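Local coordinates for PRESAN domain-containing protein (Plasmodium falciparum, PDB 7D2W) that is of uncertain function but, as a helical PHIST-family (PRESAN) protein of the malaria parasite, probably serves in protein binding, at residues T130-T133 with E134-R138. Numbering follows the deposited sequence. Where two conformers were deposited one is given.
Sequences TLET and EQTNR
The side-chain amide of Gln135 has one face roofed by Leu131, whose CD1 lies 3.6 Å from NE2, while its polar atoms bond outward: OE1 accepts from Lys75, and NE2 donates to Glu162 OE1 and the carbonyl oxygen of Cys159. This is i/i+4 packing on helix 117-144 of a four-helix bundle, at the seam with helices 65-93 and 149-181. Glutamine suits the seam because its amide can both give and accept bonds to the two neighbouring helices, while leucine, which also packs on Phe163 and Leu166, shields the flat group. Gln135 CG, anti to its carbonyl carbon (chi1 -71°), leads the amide back toward the preceding turn, where Leu131 CG and its methyls lie over the face.

On the exposed side of the helix, the carbonyl oxygen of Thr133 stands over a face of the amide of Asn137, one turn on, 3.3 Å from CG, a position unsuited to a bond from ND2. Instead a water donates to both Thr133 O and Asn137 OD1, the latter at 2.6 Å; the methyl CG2 of Thr133 lies over the same face, 3.9 Å from ND2. Between these sides, the Glu132 carboxylate pairs with Arg80 of helix 65-93, and Thr136 OG1 bonds to Trp72 NE1. Glu134 and Arg138, whose long chains can span one turn, form a salt bridge in which NH1 meets OE2 at 2.9 Å, tilted 23° from the guanidinium plane.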
loop_
_atom_site.group_PDB
_atom_site.type_symbol
_atom_site.label_atom_id
_atom_site.label_comp_id
_atom_site.label_asym_id
_atom_site.label_seq_id
_atom_site.Cartn_x
_atom_site.Cartn_y
_atom_site.Cartn_z
ATOM N N THR A 130 -7.576 15.517 4.858
ATOM C CA THR A 130 -8.552 15.660 3.783
ATOM C C THR A 130 -9.181 14.318 3.429
ATOM O O THR A 130 -10.381 14.240 3.134
ATOM C CB THR A 130 -7.902 16.283 2.547
ATOM O OG1 THR A 130 -7.340 17.556 2.890
ATOM C CG2 THR A 130 -8.936 16.469 1.459
ATOM N N LEU A 131 -8.386 13.239 3.456
ATOM C CA LEU A 131 -8.968 11.930 3.166
ATOM C C LEU A 131 -9.976 11.537 4.235
ATOM O O LEU A 131 -11.042 10.994 3.924
ATOM C CB LEU A 131 -7.884 10.853 3.030
ATOM C CG LEU A 131 -8.385 9.436 2.692
ATOM C CD1 LEU A 131 -9.234 9.386 1.410
ATOM C CD2 LEU A 131 -7.218 8.453 2.571
ATOM N N GLU A 132 -9.664 11.815 5.507
ATOM C CA GLU A 132 -10.587 11.468 6.584
ATOM C C GLU A 132 -11.932 12.170 6.400
ATOM O O GLU A 132 -12.995 11.547 6.514
ATOM C CB GLU A 132 -9.944 11.809 7.936
ATOM C CG GLU A 132 -10.763 11.426 9.150
ATOM C CD GLU A 132 -10.024 11.718 10.449
ATOM O OE1 GLU A 132 -8.941 11.120 10.679
ATOM O OE2 GLU A 132 -10.533 12.543 11.235
ATOM N N THR A 133 -11.905 13.465 6.076
ATOM C CA THR A 133 -13.142 14.209 5.854
ATOM C C THR A 133 -13.932 13.631 4.685
ATOM O O THR A 133 -15.151 13.450 4.774
ATOM C CB THR A 133 -12.830 15.688 5.598
ATOM O OG1 THR A 133 -12.204 16.251 6.751
ATOM C CG2 THR A 133 -14.104 16.458 5.287
ATOM N N GLU A 134 -13.249 13.355 3.570
ATOM C CA GLU A 134 -13.924 12.817 2.393
ATOM C C GLU A 134 -14.546 11.454 2.683
ATOM O O GLU A 134 -15.690 11.191 2.295
ATOM C CB GLU A 134 -12.936 12.720 1.232
ATOM C CG GLU A 134 -13.480 11.976 0.018
ATOM C CD GLU A 134 -12.403 11.201 -0.725
ATOM O OE1 GLU A 134 -11.451 11.835 -1.233
ATOM O OE2 GLU A 134 -12.504 9.955 -0.790
ATOM N N GLN A 135 -13.813 10.574 3.375
ATOM C CA GLN A 135 -14.365 9.265 3.713
ATOM C C GLN A 135 -15.557 9.377 4.656
ATOM O O GLN A 135 -16.566 8.688 4.476
ATOM C CB GLN A 135 -13.274 8.380 4.325
ATOM C CG GLN A 135 -12.253 7.950 3.274
ATOM C CD GLN A 135 -11.248 6.960 3.815
ATOM O OE1 GLN A 135 -11.157 6.741 5.026
ATOM N NE2 GLN A 135 -10.492 6.342 2.919
ATOM N N THR A 136 -15.453 10.216 5.690
ATOM C CA THR A 136 -16.564 10.369 6.625
ATOM C C THR A 136 -17.823 10.850 5.910
ATOM O O THR A 136 -18.929 10.370 6.194
ATOM C CB THR A 136 -16.171 11.334 7.743
ATOM O OG1 THR A 136 -15.162 10.717 8.549
ATOM C CG2 THR A 136 -17.386 11.685 8.629
ATOM N N ASN A 137 -17.675 11.787 4.969
ATOM C CA ASN A 137 -18.834 12.259 4.216
ATOM C C ASN A 137 -19.445 11.138 3.390
ATOM O O ASN A 137 -20.673 10.993 3.342
ATOM C CB ASN A 137 -18.443 13.425 3.305
ATOM C CG ASN A 137 -18.132 14.681 4.079
ATOM O OD1 ASN A 137 -18.532 14.818 5.236
ATOM N ND2 ASN A 137 -17.410 15.606 3.451
ATOM N N ARG A 138 -18.603 10.348 2.711
ATOM C CA ARG A 138 -19.108 9.193 1.978
ATOM C C ARG A 138 -19.782 8.197 2.918
ATOM O O ARG A 138 -20.763 7.550 2.539
ATOM C CB ARG A 138 -17.971 8.526 1.196
ATOM C CG ARG A 138 -17.519 9.331 -0.048
ATOM C CD ARG A 138 -16.136 8.912 -0.563
ATOM N NE ARG A 138 -16.025 7.471 -0.782
ATOM C CZ ARG A 138 -14.900 6.767 -0.631
ATOM N NH1 ARG A 138 -13.756 7.361 -0.276
ATOM N NH2 ARG A 138 -14.919 5.459 -0.843
HETATM O O HOH W 1 -16.689 14.744 7.083
#